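Local atomic coordinates of chitinase (Paenibacillus sp. FPU-7, PDB entry 5GZT), a protein that probably hydrolyses the beta-1,4 linkages between N-acetylglucosamine units inside chitin and chitodextrin chains, as an endo-acting chitinase with two family 18 glycosidase regions. Residues E819-R822 with E823-N827; N1053-V1056 with K1057-D1061; A832-A835 with Y836-T839. All coordinates share one frame; numbering follows the deposited sequence.

Interaction 1 of 3, residues E819-R822 with E823-N827; sequences EEIR and EQRRN
Glu819 and Arg826 meet through a salt bridge on the surface of the short helix 819-826, with Glu823 as the third member of the network. Arg826 NH2 donates to Glu819 OE2 at 3.1 Å, close to the guanidinium plane and on the syn side of the carboxylate, whose plane is turned 43° from that of the guanidinium. The same NH2 gives a shorter bond, 2.7 Å, to Glu823 OE2, reached on its anti side and tilted from the guanidinium plane. One nitrogen thus holds two carboxylates, and its positive charge probably offsets the repulsion between them.

The bend in the Arg826 chain brings this about: CG lies beside the backbone N, and a turn at chi3 (-63°) folds the guanidinium back along the helix. It then lies with one face over Arg822 O, while NH1 packs 3.4 Å from Arg822 CB. Glu819 reaches it by bending at chi2 (52°).

On another side of the helix Ile821 and Arg825 run side by side, pointing the same way, with Ile821 CG2 3.9 Å from Arg825 NE. The backbone below is regular; Arg825 N binds Ile821 O at 2.8 Å.

Arg825 NH1 forms a salt bridge with Glu815 OE1 and a hydrogen bond to Trp812 O, and the guanidinium also meets the Trp812 ring in a cation-pi contact, while Arg822 NE bonds to Phe816 O. These arginines tie the helix to the preceding loop and to helix 810-813; helix 830-843 follows next in the chain.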
loop_
_atom_site.group_PDB
_atom_site.type_symbol
_atom_site.label_atom_id
_atom_site.label_comp_id
_atom_site.label_asym_id
_atom_site.label_seq_id
_atom_site.Cartn_x
_atom_site.Cartn_y
_atom_site.Cartn_z
ATOM N N GLU B 819 46.061 22.005 37.430
ATOM C CA GLU B 819 47.446 22.301 37.279
ATOM C C GLU B 819 48.334 21.028 37.131
ATOM O O GLU B 819 49.440 21.084 36.550
ATOM C CB GLU B 819 47.903 23.176 38.426
ATOM C CG GLU B 819 49.376 23.544 38.378
ATOM C CD GLU B 819 49.774 24.136 37.046
ATOM O OE1 GLU B 819 49.231 25.223 36.736
ATOM O OE2 GLU B 819 50.593 23.481 36.331
ATOM N N GLU B 820 47.879 19.888 37.630
ATOM C CA GLU B 820 48.650 18.658 37.384
ATOM C C GLU B 820 48.610 18.211 35.909
ATOM O O GLU B 820 49.641 17.856 35.364
ATOM C CB GLU B 820 48.191 17.509 38.272
ATOM C CG GLU B 820 49.148 17.276 39.427
ATOM C CD GLU B 820 48.485 16.513 40.554
ATOM O OE1 GLU B 820 47.666 15.615 40.231
ATOM O OE2 GLU B 820 48.773 16.820 41.741
ATOM N N ILE B 821 47.412 18.214 35.322
ATOM C CA ILE B 821 47.192 17.844 33.950
ATOM C C ILE B 821 47.945 18.826 33.028
ATOM O O ILE B 821 48.673 18.388 32.166
ATOM C CB ILE B 821 45.692 17.747 33.655
ATOM C CG1 ILE B 821 45.054 16.599 34.481
ATOM C CG2 ILE B 821 45.460 17.525 32.190
ATOM C CD1 ILE B 821 43.525 16.479 34.373
ATOM N N ARG B 822 47.886 20.133 33.298
ATOM C CA ARG B 822 48.606 21.100 32.499
ATOM C C ARG B 822 50.085 20.812 32.483
ATOM O O ARG B 822 50.727 20.940 31.441
ATOM C CB ARG B 822 48.386 22.579 32.932
ATOM C CG ARG B 822 46.971 23.056 32.686
ATOM C CD ARG B 822 46.726 24.528 33.034
ATOM N NE ARG B 822 45.319 24.858 32.697
ATOM C CZ ARG B 822 44.834 26.085 32.424
ATOM N NH1 ARG B 822 45.620 27.165 32.435
ATOM N NH2 ARG B 822 43.543 26.229 32.105
ATOM N N GLU B 823 50.654 20.491 33.638
ATOM C CA GLU B 823 52.096 20.211 33.719
ATOM C C GLU B 823 52.391 18.939 32.957
ATOM O O GLU B 823 53.371 18.837 32.286
ATOM C CB GLU B 823 52.572 20.055 35.193
ATOM C CG GLU B 823 54.077 19.779 35.392
ATOM C CD GLU B 823 55.046 20.971 35.140
ATOM O OE1 GLU B 823 56.219 20.830 35.536
ATOM O OE2 GLU B 823 54.728 22.028 34.542
ATOM N N GLN B 824 51.573 17.938 33.135
ATOM C CA GLN B 824 51.815 16.661 32.431
ATOM C C GLN B 824 51.713 16.872 30.873
ATOM O O GLN B 824 52.459 16.302 30.140
ATOM C CB GLN B 824 50.808 15.693 32.975
ATOM C CG GLN B 824 50.461 14.445 32.247
ATOM C CD GLN B 824 49.124 13.951 32.823
ATOM O OE1 GLN B 824 48.870 14.092 34.036
ATOM N NE2 GLN B 824 48.248 13.445 31.963
ATOM N N ARG B 825 50.797 17.728 30.433
ATOM C CA ARG B 825 50.594 17.999 29.003
ATOM C C ARG B 825 51.753 18.779 28.443
ATOM O O ARG B 825 52.285 18.410 27.399
ATOM C CB ARG B 825 49.220 18.612 28.763
ATOM C CG ARG B 825 48.129 17.549 28.890
ATOM C CD ARG B 825 46.781 18.033 28.482
ATOM N NE ARG B 825 45.898 16.900 28.366
ATOM C CZ ARG B 825 44.682 16.911 27.819
ATOM N NH1 ARG B 825 44.122 18.005 27.316
ATOM N NH2 ARG B 825 43.990 15.796 27.789
ATOM N N ARG B 826 52.234 19.791 29.175
ATOM C CA ARG B 826 53.433 20.563 28.768
ATOM C C ARG B 826 54.643 19.673 28.582
ATOM O O ARG B 826 55.493 19.956 27.717
ATOM C CB ARG B 826 53.778 21.701 29.746
ATOM C CG ARG B 826 52.771 22.862 29.724
ATOM C CD ARG B 826 53.185 24.148 30.490
ATOM N NE ARG B 826 53.363 23.946 31.938
ATOM C CZ ARG B 826 52.425 24.113 32.871
ATOM N NH1 ARG B 826 51.189 24.538 32.602
ATOM N NH2 ARG B 826 52.738 23.876 34.125
ATOM N N ASN B 827 54.705 18.622 29.386
ATOM C CA ASN B 827 55.765 17.655 29.366
ATOM C C ASN B 827 55.363 16.305 28.681
ATOM O O ASN B 827 55.952 15.264 28.948
ATOM C CB ASN B 827 56.174 17.353 30.810
ATOM C CG ASN B 827 56.841 18.528 31.455
ATOM O OD1 ASN B 827 56.252 19.191 32.293
ATOM N ND2 ASN B 827 58.030 18.837 31.011
#

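Interaction 2 of 3, residues N1053-V1056 with K1057-D1061; sequences NDLV and KDYFD
Leu1055 packs against two aromatic rings, Tyr1059 and Phe1060, at the C-terminal end of helix 1052-1058, in the second family 18 (TIM-barrel) glycosidase region. Its branches are divided between them. Methyl CD2 sits over one face of the Tyr1059 ring in a CH-pi contact, 4.2 Å from the centroid and displaced toward the rim. CB lies over one face of the Phe1060 ring in the same way, with CD1 near the far end of that ring at CZ. The leucine is therefore a wedge in the angle between the rings, one on its CD2 branch and the other on its stem. Val1056 extends the apolar surface met by Phe1060: its CG2, beside the backbone N, touches Phe1060 CE2 at 4.0 Å.

Tyr1059 also touches Pro1047 and Pro1050 and meets the ring of Tyr1064, and Leu1055 rests on Tyr1090, which sets the wedge against neighbouring loops.

The polar side of the helix is held by long ion pairs. Lys1057 has its CG between the backbone N and carbonyl carbon (chi1 66°), and its chain passes over Asn1053 O before bending at chi4 toward two acids. The salt bridge from NZ to Asp1054 OD1 is weak as a hydrogen bond at 3.4 Å, and that to Asp1058 OD2 is similarly long. Asn1053 turns elsewhere, anchoring the helix to Ile1120 and Ser1117 through its amide.

The chain turns away from the helix around a single carbonyl. Leu1055 O accepts two backbone bonds from opposite faces of its plane: Tyr1059 N at 3.0 Å, bent to 141°, and Phe1060 N at 3.0 Å, almost straight at 174°.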
loop_
_atom_site.group_PDB
_atom_site.type_symbol
_atom_site.label_atom_id
_atom_site.label_comp_id
_atom_site.label_asym_id
_atom_site.label_seq_id
_atom_site.Cartn_x
_atom_site.Cartn_y
_atom_site.Cartn_z
ATOM N N ASN B 1053 38.670 -0.995 29.573
ATOM C CA ASN B 1053 39.202 -1.268 30.915
ATOM C C ASN B 1053 38.205 -0.835 32.033
ATOM O O ASN B 1053 38.102 -1.463 33.065
ATOM C CB ASN B 1053 40.432 -0.428 31.190
ATOM C CG ASN B 1053 41.556 -0.671 30.252
ATOM O OD1 ASN B 1053 41.997 -1.817 29.984
ATOM N ND2 ASN B 1053 42.120 0.438 29.802
ATOM N N ASP B 1054 37.580 0.332 31.876
ATOM C CA ASP B 1054 36.555 0.723 32.785
ATOM C C ASP B 1054 35.425 -0.325 32.771
ATOM O O ASP B 1054 34.895 -0.682 33.847
ATOM C CB ASP B 1054 35.981 2.090 32.455
ATOM C CG ASP B 1054 37.002 3.212 32.577
ATOM O OD1 ASP B 1054 37.973 2.998 33.290
ATOM O OD2 ASP B 1054 36.833 4.286 31.930
ATOM N N LEU B 1055 35.059 -0.825 31.583
ATOM C CA LEU B 1055 33.983 -1.770 31.496
ATOM C C LEU B 1055 34.350 -2.966 32.322
ATOM O O LEU B 1055 33.498 -3.468 33.103
ATOM C CB LEU B 1055 33.620 -2.188 30.065
ATOM C CG LEU B 1055 33.081 -1.122 29.128
ATOM C CD1 LEU B 1055 32.670 -1.812 27.827
ATOM C CD2 LEU B 1055 31.900 -0.407 29.768
ATOM N N VAL B 1056 35.592 -3.388 32.194
ATOM C CA VAL B 1056 36.047 -4.577 32.872
ATOM C C VAL B 1056 35.982 -4.403 34.394
ATOM O O VAL B 1056 35.422 -5.235 35.056
ATOM C CB VAL B 1056 37.451 -5.009 32.437
ATOM C CG1 VAL B 1056 38.075 -6.053 33.404
ATOM C CG2 VAL B 1056 37.374 -5.593 31.050
ATOM N N LYS B 1057 36.543 -3.345 34.948
ATOM C CA LYS B 1057 36.585 -3.262 36.413
ATOM C C LYS B 1057 35.280 -2.742 37.080
ATOM O O LYS B 1057 35.030 -3.062 38.231
ATOM C CB LYS B 1057 37.846 -2.536 36.884
ATOM C CG LYS B 1057 37.945 -1.077 36.511
ATOM C CD LYS B 1057 39.316 -0.523 36.934
ATOM C CE LYS B 1057 39.571 0.904 36.419
ATOM N NZ LYS B 1057 38.377 1.827 36.438
ATOM N N ASP B 1058 34.439 -2.005 36.354
ATOM C CA ASP B 1058 33.303 -1.293 36.945
ATOM C C ASP B 1058 31.916 -1.675 36.415
ATOM O O ASP B 1058 30.947 -1.130 36.930
ATOM C CB ASP B 1058 33.401 0.232 36.688
ATOM C CG ASP B 1058 34.622 0.900 37.326
ATOM O OD1 ASP B 1058 35.293 0.311 38.181
ATOM O OD2 ASP B 1058 34.901 2.063 36.954
ATOM N N TYR B 1059 31.791 -2.469 35.345
ATOM C CA TYR B 1059 30.455 -2.679 34.710
ATOM C C TYR B 1059 30.094 -4.140 34.551
ATOM O O TYR B 1059 29.024 -4.613 34.982
ATOM C CB TYR B 1059 30.396 -2.037 33.322
ATOM C CG TYR B 1059 30.281 -0.554 33.326
ATOM C CD1 TYR B 1059 31.376 0.241 33.623
ATOM C CD2 TYR B 1059 29.084 0.052 33.012
ATOM C CE1 TYR B 1059 31.260 1.626 33.623
ATOM C CE2 TYR B 1059 28.954 1.434 33.038
ATOM C CZ TYR B 1059 30.048 2.199 33.322
ATOM O OH TYR B 1059 29.886 3.559 33.308
ATOM N N PHE B 1060 31.009 -4.875 33.951
ATOM C CA PHE B 1060 30.813 -6.298 33.785
ATOM C C PHE B 1060 30.551 -6.986 35.149
ATOM O O PHE B 1060 31.367 -6.871 36.101
ATOM C CB PHE B 1060 31.999 -6.962 33.051
ATOM C CG PHE B 1060 32.203 -6.509 31.580
ATOM C CD1 PHE B 1060 31.148 -5.947 30.793
ATOM C CD2 PHE B 1060 33.472 -6.659 30.982
ATOM C CE1 PHE B 1060 31.387 -5.548 29.468
ATOM C CE2 PHE B 1060 33.700 -6.271 29.663
ATOM C CZ PHE B 1060 32.661 -5.717 28.912
ATOM N N ASP B 1061 29.409 -7.686 35.207
ATOM C CA ASP B 1061 28.954 -8.429 36.407
ATOM C C ASP B 1061 28.804 -7.542 37.650
ATOM O O ASP B 1061 29.147 -7.940 38.748
ATOM C CB ASP B 1061 29.898 -9.579 36.720
ATOM C CG ASP B 1061 30.182 -10.431 35.534
ATOM O OD1 ASP B 1061 29.217 -10.839 34.859
ATOM O OD2 ASP B 1061 31.373 -10.695 35.271
#

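Interaction 3 of 3, residues A832-A835 with Y836-T839; sequences ANFA and YLKT
Phe834 and Leu837 touch along helix 830-843, where Leu837 CD1 lies at the edge of the Phe834 ring, 4.5 Å from Phe834 CD1, in a light apolar contact. Leu837 CG also packs 3.3 Å from Asn833 O, the carbonyl that accepts the backbone bond from Leu837 N at 2.8 Å. Tyr836 CB sits beside the same carbonyl; a chi1 of -177° sets CG opposite the backbone N, and the ring runs out away from the preceding turn. One turn on, Thr839 folds back on Tyr836: OG1 donates to Tyr836 O at 2.8 Å, lying in the plane of that carbonyl, at one of its lone pairs. That oxygen also accepts from Thr839 N.

The next shell fixes these side chains. Phe834 meets Tyr793 edge-to-face and also packs with Tyr885 and Phe887, while Leu837 lies on Ile791 and Tyr793. The buried amide of Asn833 is satisfied by Val774 O, Trp776 N and Tyr793 OH, and Tyr836 OH bonds to Val783 N. Such packing of a helix against strand 790-799 is characteristic of the outer helical layer of the TIM barrel in family 18 glycosidases.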
loop_
_atom_site.group_PDB
_atom_site.type_symbol
_atom_site.label_atom_id
_atom_site.label_comp_id
_atom_site.label_asym_id
_atom_site.label_seq_id
_atom_site.Cartn_x
_atom_site.Cartn_y
_atom_site.Cartn_z
ATOM N N ALA B 832 60.371 10.363 24.350
ATOM C CA ALA B 832 60.448 8.982 24.891
ATOM C C ALA B 832 59.582 8.025 24.058
ATOM O O ALA B 832 59.992 6.931 23.749
ATOM C CB ALA B 832 60.012 8.929 26.346
ATOM N N ASN B 833 58.372 8.451 23.730
ATOM C CA ASN B 833 57.515 7.620 22.814
ATOM C C ASN B 833 58.138 7.370 21.466
ATOM O O ASN B 833 57.999 6.261 20.959
ATOM C CB ASN B 833 56.156 8.207 22.646
ATOM C CG ASN B 833 55.322 8.013 23.858
ATOM O OD1 ASN B 833 55.549 7.045 24.601
ATOM N ND2 ASN B 833 54.281 8.839 24.022
ATOM N N PHE B 834 58.889 8.321 20.902
ATOM C CA PHE B 834 59.470 8.083 19.641
ATOM C C PHE B 834 60.610 7.086 19.789
ATOM O O PHE B 834 60.819 6.260 18.854
ATOM C CB PHE B 834 60.013 9.370 18.944
ATOM C CG PHE B 834 58.955 10.477 18.701
ATOM C CD1 PHE B 834 57.609 10.179 18.438
ATOM C CD2 PHE B 834 59.325 11.810 18.722
ATOM C CE1 PHE B 834 56.707 11.187 18.222
ATOM C CE2 PHE B 834 58.392 12.811 18.537
ATOM C CZ PHE B 834 57.103 12.504 18.240
ATOM N N ALA B 835 61.364 7.118 20.901
ATOM C CA ALA B 835 62.388 6.063 21.064
ATOM C C ALA B 835 61.727 4.734 21.273
ATOM O O ALA B 835 62.202 3.719 20.779
ATOM C CB ALA B 835 63.310 6.348 22.255
ATOM N N TYR B 836 60.606 4.714 21.975
ATOM C CA TYR B 836 59.845 3.444 22.145
ATOM C C TYR B 836 59.368 2.860 20.806
ATOM O O TYR B 836 59.601 1.695 20.490
ATOM C CB TYR B 836 58.641 3.640 23.076
ATOM C CG TYR B 836 57.856 2.362 23.353
ATOM C CD1 TYR B 836 58.404 1.320 24.109
ATOM C CD2 TYR B 836 56.559 2.184 22.809
ATOM C CE1 TYR B 836 57.651 0.137 24.329
ATOM C CE2 TYR B 836 55.812 1.055 23.041
ATOM C CZ TYR B 836 56.344 0.007 23.788
ATOM O OH TYR B 836 55.550 -1.130 23.954
ATOM N N LEU B 837 58.748 3.706 19.988
ATOM C CA LEU B 837 58.249 3.242 18.672
ATOM C C LEU B 837 59.389 2.667 17.837
ATOM O O LEU B 837 59.229 1.652 17.158
ATOM C CB LEU B 837 57.615 4.422 17.936
ATOM C CG LEU B 837 56.295 4.792 18.554
ATOM C CD1 LEU B 837 55.821 6.103 17.916
ATOM C CD2 LEU B 837 55.235 3.736 18.398
ATOM N N LYS B 838 60.554 3.284 17.958
ATOM C CA LYS B 838 61.671 2.794 17.232
ATOM C C LYS B 838 62.123 1.386 17.628
ATOM O O LYS B 838 62.609 0.648 16.752
ATOM C CB LYS B 838 62.780 3.795 17.309
ATOM C CG LYS B 838 64.016 3.326 16.608
ATOM C CD LYS B 838 64.969 4.472 16.465
ATOM C CE LYS B 838 66.320 3.979 15.977
ATOM N NZ LYS B 838 67.179 5.159 15.732
ATOM N N THR B 839 61.861 0.969 18.888
ATOM C CA THR B 839 62.231 -0.335 19.383
ATOM C C THR B 839 61.198 -1.313 18.925
ATOM O O THR B 839 61.523 -2.452 18.628
ATOM C CB THR B 839 62.345 -0.468 20.949
ATOM O OG1 THR B 839 61.024 -0.445 21.599
ATOM C CG2 THR B 839 63.324 0.543 21.505
#

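All three contacts are local to single helices within one family 18 range, and none touches another. Interactions 1 and 3 lie on consecutive helices, their centres about 21 Å apart, yet differ in character. Interaction 1 is a surface contact dominated by charge, with arginines joining acids and carbonyls. Interaction 3 is partly buried, with aromatic, leucine and amide groups turned toward a barrel strand. Interaction 2, about 28 Å from interaction 1 and 31 Å from interaction 3 between centres, combines both chemistries at a helix end: a buried leucine between rings, and a long, weak salt-bridge network on the polar side.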